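Local coordinates for probable glucarate dehydratase (Mycobacterium smegmatis str. MC2 155, PDB 3VDG), which probably dehydrates glucarate as a metal-dependent acid-sugar dehydratase of the enolase superfamily, at residues D118-A123 against V132-S137; V296-L301 against S326-G331; R95-T100 against V141-V146; Q53-R58 against H414-R419; S351-V356 against P399-E404. All blocks are in the same frame, centred on the assembly; numbering follows the deposited sequence.

Contact 1. Residues D118-A123 against V132-S137; sequences DGSGLA and VDRVFS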
# COMPACT_ATOMS: atom_id res chain seq x y z
N ASP A 118 12.00 7.20 21.02
CA ASP A 118 11.26 8.43 21.30
C ASP A 118 9.79 8.12 21.63
O ASP A 118 9.04 7.59 20.78
CB ASP A 118 11.38 9.39 20.10
CG ASP A 118 10.85 10.79 20.39
OD1 ASP A 118 11.65 11.75 20.32
OD2 ASP A 118 9.64 10.93 20.67
N GLY A 119 9.37 8.44 22.85
CA GLY A 119 8.03 8.07 23.32
C GLY A 119 7.02 9.19 23.48
O GLY A 119 5.98 8.99 24.12
N SER A 120 7.31 10.36 22.91
CA SER A 120 6.46 11.56 23.08
C SER A 120 5.02 11.36 22.58
O SER A 120 4.78 10.71 21.56
CB SER A 120 7.10 12.82 22.46
OG SER A 120 7.09 12.79 21.04
N GLY A 121 4.07 11.92 23.34
CA GLY A 121 2.64 11.80 23.05
C GLY A 121 2.04 10.49 23.56
O GLY A 121 0.81 10.37 23.69
N LEU A 122 2.91 9.53 23.86
CA LEU A 122 2.48 8.14 24.15
C LEU A 122 2.80 7.67 25.59
O LEU A 122 2.66 6.47 25.90
CB LEU A 122 3.06 7.19 23.09
CG LEU A 122 2.55 7.48 21.67
CD1 LEU A 122 3.47 6.98 20.56
CD2 LEU A 122 1.14 6.93 21.51
N ALA A 123 3.21 8.61 26.44
CA ALA A 123 3.55 8.36 27.85
C ALA A 123 4.67 7.33 28.10
O ALA A 123 4.64 6.61 29.10
CB ALA A 123 2.31 8.02 28.66
N VAL A 132 9.16 10.71 12.07
CA VAL A 132 8.69 11.34 10.84
C VAL A 132 7.22 11.00 10.63
O VAL A 132 6.39 11.86 10.33
CB VAL A 132 9.54 10.91 9.64
CG1 VAL A 132 8.88 11.32 8.33
CG2 VAL A 132 10.93 11.52 9.75
N ASP A 133 6.87 9.73 10.81
CA ASP A 133 5.47 9.33 10.61
C ASP A 133 4.48 10.00 11.57
O ASP A 133 3.39 10.37 11.15
CB ASP A 133 5.32 7.81 10.55
CG ASP A 133 5.79 7.23 9.20
OD1 ASP A 133 5.63 7.90 8.15
OD2 ASP A 133 6.31 6.09 9.18
N ARG A 134 4.85 10.15 12.84
CA ARG A 134 3.99 10.84 13.80
C ARG A 134 3.79 12.31 13.43
O ARG A 134 2.71 12.86 13.64
CB ARG A 134 4.57 10.73 15.22
CG ARG A 134 4.23 9.43 15.92
CD ARG A 134 4.87 9.37 17.31
NE ARG A 134 6.30 9.14 17.19
CZ ARG A 134 7.13 9.03 18.22
NH1 ARG A 134 6.67 9.13 19.47
NH2 ARG A 134 8.42 8.81 18.00
N VAL A 135 4.84 12.94 12.89
CA VAL A 135 4.75 14.36 12.52
C VAL A 135 4.00 14.56 11.20
O VAL A 135 3.18 15.44 11.09
CB VAL A 135 6.14 15.01 12.47
CG1 VAL A 135 6.03 16.46 12.01
CG2 VAL A 135 6.80 14.92 13.85
N PHE A 136 4.25 13.67 10.24
CA PHE A 136 3.62 13.71 8.92
C PHE A 136 2.12 13.41 9.02
O PHE A 136 1.30 14.05 8.36
CB PHE A 136 4.33 12.69 8.01
CG PHE A 136 3.65 12.42 6.68
CD1 PHE A 136 3.39 13.45 5.78
CD2 PHE A 136 3.36 11.11 6.30
CE1 PHE A 136 2.80 13.18 4.54
CE2 PHE A 136 2.77 10.84 5.07
CZ PHE A 136 2.49 11.88 4.19
N SER A 137 1.77 12.45 9.86
CA SER A 137 0.39 11.99 9.94
C SER A 137 -0.71 13.08 9.88
O SER A 137 -1.56 13.05 8.98
CB SER A 137 0.20 11.12 11.19
OG SER A 137 -1.14 10.69 11.26
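Arg134 reaches from helix 131-151 into the loop at Asp118 and Ser120, where an Asx turn overlaps a type II beta turn and two backbone carbonyls are presented. Its CB points toward the loop, and the chain continues through CG and CD with a bend at chi3 (-73°). NE donates to Ser130 O, just before the helical segment. Arg134 CZ lies 3.5 Å from Asp118 O. Arg134 NH1 and NH2 both donate weakly to Asp118 O, each at 3.1 Å, and NH1 adds a weak bond to Ser120 O at 3.2 Å. Both carbonyls lie at the guanidinium edge, near its plane, so a long flat cation with several N-H groups suits the place: it can serve several acceptors at once. The carboxylate of Asp118 stands almost perpendicular to it (84°), and the salt bridge from OD2 to NH2 is long; the other oxygen, OD1, pairs with Arg84. In the beta turn, Gly121 adopts the positive phi that glycine readily accepts, while Leu122 brings its methyl CD1 obliquely to NH1. The Asx turn itself is closed by Ser120 N, which donates to Asp118 OD2 at 3.3 Å.

Contact 2. Residues V296-L301 against S326-G331; sequences VAFDQL and SRLLAG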
# COMPACT_ATOMS: atom_id res chain seq x y z
N VAL A 296 5.11 -1.07 15.74
CA VAL A 296 4.54 0.27 15.69
C VAL A 296 5.18 1.10 14.57
O VAL A 296 4.91 2.31 14.44
CB VAL A 296 4.69 1.02 17.05
CG1 VAL A 296 3.86 0.33 18.14
CG2 VAL A 296 6.15 1.10 17.46
N ALA A 297 6.01 0.45 13.75
CA ALA A 297 6.71 1.13 12.64
C ALA A 297 7.00 0.11 11.55
O ALA A 297 7.17 -1.08 11.84
CB ALA A 297 8.00 1.77 13.12
N PHE A 298 7.06 0.56 10.30
CA PHE A 298 7.30 -0.38 9.20
C PHE A 298 8.58 -1.20 9.39
O PHE A 298 8.60 -2.38 9.07
CB PHE A 298 7.29 0.33 7.83
CG PHE A 298 5.92 0.82 7.42
CD1 PHE A 298 4.99 -0.05 6.86
CD2 PHE A 298 5.55 2.13 7.65
CE1 PHE A 298 3.72 0.38 6.51
CE2 PHE A 298 4.28 2.58 7.29
CZ PHE A 298 3.37 1.71 6.72
N ASP A 299 9.65 -0.59 9.89
CA ASP A 299 10.90 -1.37 9.97
C ASP A 299 10.89 -2.49 11.03
O ASP A 299 11.83 -3.27 11.12
CB ASP A 299 12.15 -0.49 10.07
CG ASP A 299 12.18 0.35 11.32
OD1 ASP A 299 12.88 1.39 11.31
OD2 ASP A 299 11.52 -0.01 12.32
N GLN A 300 9.83 -2.57 11.81
CA GLN A 300 9.68 -3.68 12.76
C GLN A 300 8.95 -4.86 12.17
O GLN A 300 8.97 -5.96 12.71
CB GLN A 300 8.97 -3.20 14.03
CG GLN A 300 9.83 -2.24 14.84
CD GLN A 300 9.00 -1.37 15.76
OE1 GLN A 300 7.77 -1.50 15.82
NE2 GLN A 300 9.64 -0.47 16.47
N LEU A 301 8.28 -4.66 11.04
CA LEU A 301 7.48 -5.76 10.47
C LEU A 301 8.30 -7.01 10.08
O LEU A 301 7.90 -8.14 10.36
CB LEU A 301 6.65 -5.26 9.27
CG LEU A 301 5.40 -4.49 9.70
CD1 LEU A 301 4.86 -3.66 8.52
CD2 LEU A 301 4.33 -5.44 10.23
N SER A 326 -1.43 3.75 6.42
CA SER A 326 -2.21 2.74 7.15
C SER A 326 -2.80 1.72 6.17
O SER A 326 -2.90 0.54 6.47
CB SER A 326 -3.31 3.38 7.99
OG SER A 326 -2.75 4.16 9.04
N ARG A 327 -3.23 2.19 5.00
CA ARG A 327 -3.68 1.29 3.95
C ARG A 327 -2.53 0.37 3.50
O ARG A 327 -2.74 -0.80 3.23
CB ARG A 327 -4.22 2.12 2.77
CG ARG A 327 -4.64 1.26 1.59
CD ARG A 327 -5.04 2.12 0.39
NE ARG A 327 -5.77 1.32 -0.60
CZ ARG A 327 -6.08 1.74 -1.82
NH1 ARG A 327 -6.77 0.94 -2.64
NH2 ARG A 327 -5.71 2.96 -2.20
N LEU A 328 -1.32 0.91 3.44
CA LEU A 328 -0.16 0.09 3.10
C LEU A 328 0.05 -0.97 4.18
O LEU A 328 0.21 -2.15 3.88
CB LEU A 328 1.09 0.95 2.95
CG LEU A 328 2.42 0.16 2.94
CD1 LEU A 328 2.49 -0.82 1.76
CD2 LEU A 328 3.61 1.11 2.91
N LEU A 329 0.01 -0.57 5.45
CA LEU A 329 0.12 -1.55 6.54
C LEU A 329 -0.92 -2.65 6.36
O LEU A 329 -0.62 -3.84 6.55
CB LEU A 329 -0.08 -0.86 7.91
CG LEU A 329 -0.19 -1.84 9.08
CD1 LEU A 329 1.12 -2.61 9.27
CD2 LEU A 329 -0.54 -1.08 10.35
N ALA A 330 -2.14 -2.27 6.00
CA ALA A 330 -3.22 -3.25 5.87
C ALA A 330 -2.88 -4.28 4.80
O ALA A 330 -3.13 -5.47 4.99
CB ALA A 330 -4.57 -2.57 5.56
N GLY A 331 -2.35 -3.81 3.67
CA GLY A 331 -1.97 -4.70 2.56
C GLY A 331 -0.80 -5.60 2.94
O GLY A 331 -0.74 -6.75 2.55
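Phe298 points the CE1-CZ part of its ring at Leu328, and Leu301 meets Leu329. The phenyl ring is set with CG beside the backbone N (chi1 -70°), a rotation that carries CE1 to the helix although the CB itself does not point there. Phe298 CE1 lies 3.7 Å from Leu328 CD2 and 3.8 Å from Leu328 CG; branch point and methyl both touch it, CD2 coming in obliquely. The ring edge is turned to the helix backbone, where Leu329 N lies in the ring plane, 4.0 Å from Phe298 CE1. Leu328 and Leu329 both hold CG opposite the backbone N (chi1 166° and 171°), yet being neighbours on a helix they diverge, Leu328 going to the phenyl ring, while Leu329 CD1 meets Leu301 CD1 at 4.0 Å. These residues lie in the beta/alpha barrel, where the loop following strand 289-291 packs on helix 323-336. Trp320 meets the Phe298 ring edge-to-face, and Leu328 packs on Leu328 of the second subunit; large apolar groups suit a layer buried where the barrel meets that subunit. Gln300 folds back over the loop, its OE1 accepting a nearly straight bond from Val296 N at 2.7 Å and a weak one from Ala297 N.

Contact 3. Residues R95-T100 against V141-V146; sequences RSVFST and VACLDV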
# COMPACT_ATOMS: atom_id res chain seq x y z
N ARG A 95 3.43 23.54 -1.27
CA ARG A 95 3.35 22.19 -1.86
C ARG A 95 1.90 21.82 -2.11
O ARG A 95 1.03 22.12 -1.30
CB ARG A 95 3.99 21.15 -0.94
CG ARG A 95 5.45 21.44 -0.63
CD ARG A 95 6.31 21.33 -1.89
NE ARG A 95 7.63 21.90 -1.66
CZ ARG A 95 8.64 21.81 -2.53
NH1 ARG A 95 8.46 21.18 -3.67
NH2 ARG A 95 9.81 22.34 -2.24
N SER A 96 1.63 21.16 -3.24
CA SER A 96 0.29 20.69 -3.59
C SER A 96 -0.23 19.73 -2.54
O SER A 96 0.52 18.87 -2.09
CB SER A 96 0.34 19.94 -4.91
OG SER A 96 -0.91 19.32 -5.18
N VAL A 97 -1.52 19.81 -2.20
CA VAL A 97 -2.09 18.90 -1.20
C VAL A 97 -2.22 17.50 -1.78
O VAL A 97 -2.51 16.57 -1.04
CB VAL A 97 -3.48 19.35 -0.69
CG1 VAL A 97 -3.37 20.67 0.08
CG2 VAL A 97 -4.48 19.48 -1.83
N PHE A 98 -2.03 17.34 -3.09
CA PHE A 98 -2.02 16.01 -3.70
C PHE A 98 -0.63 15.38 -3.69
O PHE A 98 -0.47 14.19 -3.97
CB PHE A 98 -2.56 16.07 -5.14
CG PHE A 98 -4.04 16.32 -5.21
CD1 PHE A 98 -4.94 15.26 -5.22
CD2 PHE A 98 -4.54 17.62 -5.26
CE1 PHE A 98 -6.31 15.47 -5.27
CE2 PHE A 98 -5.91 17.84 -5.31
CZ PHE A 98 -6.79 16.78 -5.32
N SER A 99 0.38 16.17 -3.35
CA SER A 99 1.77 15.66 -3.36
C SER A 99 2.21 15.17 -1.97
O SER A 99 3.21 15.64 -1.42
CB SER A 99 2.74 16.73 -3.87
OG SER A 99 2.48 17.07 -5.22
N THR A 100 1.49 14.20 -1.42
CA THR A 100 1.78 13.72 -0.08
C THR A 100 3.10 12.96 0.02
O THR A 100 3.74 12.99 1.06
CB THR A 100 0.59 12.91 0.50
OG1 THR A 100 0.23 11.89 -0.43
CG2 THR A 100 -0.63 13.85 0.73
N VAL A 141 -3.41 13.72 6.85
CA VAL A 141 -4.88 13.61 7.01
C VAL A 141 -5.54 14.91 6.54
O VAL A 141 -6.52 14.88 5.81
CB VAL A 141 -5.27 13.30 8.48
CG1 VAL A 141 -6.77 13.48 8.70
CG2 VAL A 141 -4.88 11.85 8.84
N ALA A 142 -4.97 16.05 6.93
CA ALA A 142 -5.47 17.34 6.48
C ALA A 142 -5.39 17.50 4.95
O ALA A 142 -6.28 18.10 4.32
CB ALA A 142 -4.73 18.48 7.19
N CYS A 143 -4.32 16.97 4.35
CA CYS A 143 -4.21 17.00 2.88
C CYS A 143 -5.32 16.20 2.22
O CYS A 143 -5.93 16.65 1.23
CB CYS A 143 -2.85 16.46 2.39
SG CYS A 143 -1.48 17.63 2.54
N LEU A 144 -5.59 15.01 2.74
CA LEU A 144 -6.68 14.19 2.17
C LEU A 144 -8.03 14.89 2.35
O LEU A 144 -8.92 14.78 1.49
CB LEU A 144 -6.71 12.81 2.83
CG LEU A 144 -5.51 11.91 2.50
CD1 LEU A 144 -5.61 10.59 3.26
CD2 LEU A 144 -5.44 11.64 1.01
N ASP A 145 -8.21 15.55 3.49
CA ASP A 145 -9.43 16.31 3.74
C ASP A 145 -9.59 17.38 2.63
O ASP A 145 -10.65 17.50 2.02
CB ASP A 145 -9.37 16.93 5.15
CG ASP A 145 -10.67 17.63 5.59
OD1 ASP A 145 -11.74 17.47 4.96
OD2 ASP A 145 -10.60 18.37 6.61
N VAL A 146 -8.53 18.14 2.35
CA VAL A 146 -8.59 19.12 1.24
C VAL A 146 -8.82 18.43 -0.11
O VAL A 146 -9.67 18.86 -0.89
CB VAL A 146 -7.34 20.03 1.18
CG1 VAL A 146 -7.50 21.05 0.04
CG2 VAL A 146 -7.17 20.79 2.51
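Val97 and Cys143 bring their CA atoms to within 5.0 Å, close for a loop on a helix. The 95-100 loop is folded by a type I beta turn from Ser96 to Ser99 with an ST turn inside it, Ser96 OG accepting from Phe98 N at 3.1 Å; the other segment is regular helix, and both belong to the capping domain of the enolase fold. The carbonyl Val97 O sits 3.4 Å from Cys143 CB, and the same oxygen accepts a hydrogen bond from Gln147 NE2 one helical turn on. Cys143 is small enough to admit the backbone, and its SG, placed beside the backbone N (chi1 -79°), lies 4.2 Å from Val97 CB. Nearly a turn on from Cys143, Val146 crosses Val97 at about a right angle, its CG1 meeting Val97 CG2 at 3.9 Å. Thr100 divides its two branches: the methyl CG2 packs 3.8 Å from Cys143 CB, whereas OG1 bonds to Gln324. Strand 55-65 of the domain's sheet lines the contact through Leu63, on Cys143, and Thr65, on Val97 and Val146, while Ile103 of helix 100-111 packs on Cys143 and Arg153 of the second subunit makes a cation-pi contact with Phe98.

Contact 4. Residues Q53-R58 against H414-R419; sequences QPYALR and HEQYLR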
# COMPACT_ATOMS: atom_id res chain seq x y z
N GLN A 53 -4.02 11.54 33.51
CA GLN A 53 -4.16 12.91 34.03
C GLN A 53 -5.59 13.44 33.87
O GLN A 53 -6.36 12.90 33.07
CB GLN A 53 -3.16 13.81 33.29
CG GLN A 53 -1.74 13.65 33.82
CD GLN A 53 -0.69 14.05 32.80
OE1 GLN A 53 -0.63 13.50 31.70
NE2 GLN A 53 0.16 14.97 33.17
N PRO A 54 -5.97 14.47 34.65
CA PRO A 54 -7.36 14.98 34.56
C PRO A 54 -7.72 15.65 33.22
O PRO A 54 -8.90 15.86 32.94
CB PRO A 54 -7.44 16.02 35.70
CG PRO A 54 -6.04 16.23 36.17
CD PRO A 54 -5.23 15.02 35.79
N TYR A 55 -6.71 16.02 32.44
CA TYR A 55 -6.94 16.42 31.05
C TYR A 55 -6.01 15.66 30.11
O TYR A 55 -4.82 15.46 30.40
CB TYR A 55 -6.72 17.92 30.86
CG TYR A 55 -7.63 18.71 31.74
CD1 TYR A 55 -8.89 19.09 31.30
CD2 TYR A 55 -7.26 19.03 33.05
CE1 TYR A 55 -9.75 19.80 32.11
CE2 TYR A 55 -8.12 19.74 33.87
CZ TYR A 55 -9.36 20.11 33.40
OH TYR A 55 -10.22 20.81 34.21
N ALA A 56 -6.58 15.26 28.98
CA ALA A 56 -5.82 14.67 27.88
C ALA A 56 -5.51 15.81 26.90
O ALA A 56 -6.32 16.72 26.74
CB ALA A 56 -6.67 13.60 27.21
N LEU A 57 -4.35 15.75 26.24
CA LEU A 57 -3.92 16.81 25.30
C LEU A 57 -3.95 16.34 23.85
O LEU A 57 -3.58 15.21 23.56
CB LEU A 57 -2.48 17.22 25.61
CG LEU A 57 -2.09 17.60 27.04
CD1 LEU A 57 -0.60 17.94 27.08
CD2 LEU A 57 -2.95 18.73 27.56
N ARG A 58 -4.40 17.21 22.93
CA ARG A 58 -4.28 16.94 21.48
C ARG A 58 -3.91 18.24 20.79
O ARG A 58 -4.03 19.33 21.39
CB ARG A 58 -5.59 16.40 20.90
CG ARG A 58 -6.11 15.15 21.60
CD ARG A 58 -5.28 13.92 21.28
NE ARG A 58 -5.60 13.37 19.96
CZ ARG A 58 -5.00 12.32 19.44
NH1 ARG A 58 -4.04 11.69 20.13
NH2 ARG A 58 -5.36 11.89 18.24
N HIS A 414 -8.80 25.20 23.78
CA HIS A 414 -7.46 25.76 23.79
C HIS A 414 -7.24 26.53 25.07
O HIS A 414 -6.16 26.48 25.66
CB HIS A 414 -7.22 26.66 22.58
CG HIS A 414 -5.87 27.34 22.61
ND1 HIS A 414 -4.71 26.65 22.60
CD2 HIS A 414 -5.53 28.69 22.64
CE1 HIS A 414 -3.68 27.51 22.62
NE2 HIS A 414 -4.18 28.76 22.65
N GLU A 415 -8.27 27.25 25.52
CA GLU A 415 -8.17 28.03 26.75
C GLU A 415 -8.00 27.06 27.94
O GLU A 415 -7.19 27.28 28.83
CB GLU A 415 -9.42 28.91 26.92
CG GLU A 415 -9.56 29.61 28.27
CD GLU A 415 -8.46 30.63 28.57
OE1 GLU A 415 -7.78 31.10 27.63
OE2 GLU A 415 -8.27 30.97 29.76
N GLN A 416 -8.74 25.96 27.91
CA GLN A 416 -8.58 24.88 28.88
C GLN A 416 -7.15 24.33 28.93
O GLN A 416 -6.57 24.15 30.00
CB GLN A 416 -9.63 23.79 28.61
CG GLN A 416 -9.77 22.75 29.70
CD GLN A 416 -11.13 22.10 29.68
OE1 GLN A 416 -11.97 22.37 30.54
NE2 GLN A 416 -11.37 21.23 28.71
N TYR A 417 -6.55 24.09 27.76
CA TYR A 417 -5.15 23.70 27.71
C TYR A 417 -4.21 24.72 28.36
O TYR A 417 -3.31 24.34 29.11
CB TYR A 417 -4.72 23.45 26.26
CG TYR A 417 -3.24 23.38 26.01
CD1 TYR A 417 -2.55 22.17 26.09
CD2 TYR A 417 -2.52 24.53 25.67
CE1 TYR A 417 -1.19 22.12 25.84
CE2 TYR A 417 -1.17 24.49 25.42
CZ TYR A 417 -0.51 23.28 25.50
OH TYR A 417 0.84 23.23 25.24
N LEU A 418 -4.39 26.00 28.06
CA LEU A 418 -3.52 27.03 28.64
C LEU A 418 -3.64 26.99 30.17
O LEU A 418 -2.64 27.01 30.87
CB LEU A 418 -3.87 28.42 28.09
CG LEU A 418 -3.51 28.65 26.61
CD1 LEU A 418 -4.01 30.00 26.11
CD2 LEU A 418 -2.01 28.50 26.39
N ARG A 419 -4.87 26.89 30.66
CA ARG A 419 -5.13 26.97 32.10
C ARG A 419 -4.80 25.71 32.89
O ARG A 419 -4.41 25.81 34.04
CB ARG A 419 -6.59 27.36 32.36
CG ARG A 419 -6.89 28.85 32.18
CD ARG A 419 -8.31 29.20 32.63
NE ARG A 419 -9.33 28.70 31.70
CZ ARG A 419 -9.98 27.54 31.84
NH1 ARG A 419 -9.72 26.74 32.87
NH2 ARG A 419 -10.88 27.18 30.94
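Tyr55 and Gln416 cross at about a right angle, the tyrosine coming off its strand with its ring carbon CE1 against the amide end of the glutamine, at an oblique angle. Tyr55 CE1 lies 3.6 Å from Gln416 CD, 3.7 Å from OE1 and 3.8 Å from CG, so this one ring carbon touches the end of the glutamine from CG to the amide. The ring and amide planes are inclined by 46°, a meeting that is neither a stack nor a T. Gln416 holds CG opposite the backbone N (chi1 -168°) and runs extended beyond it, which carries the amide across to the sheet. Glutamine suits this place because its methylene and amide carbons pack on the tyrosine while its nitrogen donates to Ala39 O and Glu378. Here helix 407-420, late in the chain, lies against the central strand, 55-65, of the three-stranded antiparallel sheet in the capping domain of the enolase fold. Two residues along that strand, Leu57 projects to the same side as Tyr55 and meets Tyr417, again at roughly a right angle. Leu57 CD2 touches the ring edge, 3.8 Å from Tyr417 CD1. Tyr417 also takes part in a cation-pi contact with Arg423 and packs on Pro37 of the adjacent strand, while neighbouring His414 donates from ND1 to Pro37 O.

Contact 5. Residues S351-V356 against P399-E404; sequences SLAAMV and PGLGVE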
# COMPACT_ATOMS: atom_id res chain seq x y z
N SER A 351 -9.78 12.99 14.62
CA SER A 351 -9.24 11.63 14.63
C SER A 351 -10.34 10.61 14.39
O SER A 351 -10.15 9.63 13.66
CB SER A 351 -8.54 11.33 15.97
OG SER A 351 -7.28 11.99 16.04
N LEU A 352 -11.50 10.80 15.01
CA LEU A 352 -12.54 9.79 14.86
C LEU A 352 -12.96 9.70 13.39
O LEU A 352 -13.11 8.61 12.82
CB LEU A 352 -13.75 10.08 15.76
CG LEU A 352 -14.90 9.06 15.66
CD1 LEU A 352 -14.44 7.65 16.01
CD2 LEU A 352 -16.05 9.48 16.56
N ALA A 353 -13.16 10.86 12.76
CA ALA A 353 -13.58 10.84 11.35
C ALA A 353 -12.52 10.13 10.50
O ALA A 353 -12.84 9.33 9.62
CB ALA A 353 -13.80 12.27 10.84
N ALA A 354 -11.25 10.44 10.75
CA ALA A 354 -10.19 9.85 9.95
C ALA A 354 -10.14 8.32 10.14
O ALA A 354 -9.97 7.57 9.18
CB ALA A 354 -8.85 10.49 10.30
N MET A 355 -10.29 7.87 11.39
CA MET A 355 -10.33 6.45 11.73
C MET A 355 -11.49 5.78 10.99
O MET A 355 -11.36 4.68 10.47
CB MET A 355 -10.50 6.24 13.26
CG MET A 355 -9.33 6.73 14.14
SD MET A 355 -9.78 7.01 15.89
CE MET A 355 -9.91 5.30 16.44
N VAL A 356 -12.64 6.44 10.94
CA VAL A 356 -13.81 5.84 10.32
C VAL A 356 -13.61 5.72 8.79
O VAL A 356 -13.88 4.68 8.22
CB VAL A 356 -15.10 6.63 10.66
CG1 VAL A 356 -16.25 6.18 9.75
CG2 VAL A 356 -15.45 6.46 12.14
N PRO A 399 -18.17 15.37 1.02
CA PRO A 399 -16.79 15.64 0.58
C PRO A 399 -15.84 15.81 1.75
O PRO A 399 -16.20 16.38 2.77
CB PRO A 399 -16.91 16.97 -0.17
CG PRO A 399 -18.32 16.99 -0.67
CD PRO A 399 -19.12 16.33 0.45
N GLY A 400 -14.62 15.33 1.59
CA GLY A 400 -13.59 15.51 2.63
C GLY A 400 -13.73 14.56 3.81
O GLY A 400 -14.29 13.45 3.69
N LEU A 401 -13.21 14.99 4.96
CA LEU A 401 -13.24 14.18 6.17
C LEU A 401 -14.67 14.08 6.70
O LEU A 401 -15.06 13.08 7.31
CB LEU A 401 -12.30 14.78 7.22
CG LEU A 401 -11.49 13.95 8.21
CD1 LEU A 401 -10.82 12.75 7.54
CD2 LEU A 401 -10.46 14.86 8.86
N GLY A 402 -15.47 15.10 6.45
CA GLY A 402 -16.89 15.05 6.83
C GLY A 402 -17.19 15.72 8.17
O GLY A 402 -18.30 15.64 8.65
N VAL A 403 -16.19 16.35 8.77
CA VAL A 403 -16.42 17.11 10.01
C VAL A 403 -15.80 18.49 9.81
O VAL A 403 -14.87 18.63 9.01
CB VAL A 403 -15.79 16.43 11.25
CG1 VAL A 403 -16.52 15.13 11.57
CG2 VAL A 403 -14.31 16.16 11.01
N GLU A 404 -16.31 19.49 10.52
CA GLU A 404 -15.79 20.87 10.43
C GLU A 404 -15.56 21.46 11.81
O GLU A 404 -16.28 21.14 12.75
CB GLU A 404 -16.76 21.78 9.66
CG GLU A 404 -17.02 21.36 8.22
CD GLU A 404 -17.73 22.43 7.40
OE1 GLU A 404 -17.84 23.59 7.86
OE2 GLU A 404 -18.19 22.12 6.28
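Ala353 puts a single methyl bump into the hollow between Leu401 and Val403, and Leu401 answers by pushing its own methyl onto the helix at Ala354. The Ala353 CB lies 3.8 Å from Leu401 O, 3.9 Å from Leu401 CG and 3.9 Å from Val403 CG2, with Val403 CG1 nearly as close, so this one carbon is gripped by a carbonyl, a branch point and both arms of a valine. Alanine suits the spot because the loop comes within 6.2 Å, measured between the CA atoms of Ala353 and Leu401. In the reverse direction Leu401 CD1 settles on the shallow surface left by Ala354, 3.8 Å from its CA and 4.1 Å from its CB. Leu401 has a first torsion of -145°, well off a staggered position, consistent with the fit onto the helix. The loop keeps its curve through two glycines: Gly400 has positive phi, and at Gly402 (phi 96°) a CB would collide with the preceding carbonyl oxygen. Leu401 O, besides touching Ala353, accepts a hydrogen bond from His357 NE2, farther along the same helix. The contact thus joins helix 349-360 of the beta/alpha barrel to the loop leading from strand 392-394 to helix 407-420. Helix 131-151 closes in with Val141 against both Ala354 and Leu401, and strand 166-174 packs on the helix through Phe169 and Val167.

In the fold
Contacts 1 and 3 share helix 131-151, their centres 20 Å apart, and Phe136 CZ of contact 1 packs 3.5 Å from Thr100 O of contact 3. Contact 5 touches contacts 3 and 4: Asp145 OD1 of contact 3 bonds Leu401 N at 2.9 Å, and Arg58 NH2 of contact 4 bonds Ser351 OG, also at 2.9 Å, tying capping domain to barrel. Contacts 2 and 4 lie on opposite sides of the chain's centre, centres 31 Å apart; contacts 2 and 3 both reach the second subunit. In contact 1 the Leu122 side chain is about 6 Å from a bound formate, probably in the active-site pocket, and about 10 Å from the sodium ion held by Asp244, Glu269 and Asn292.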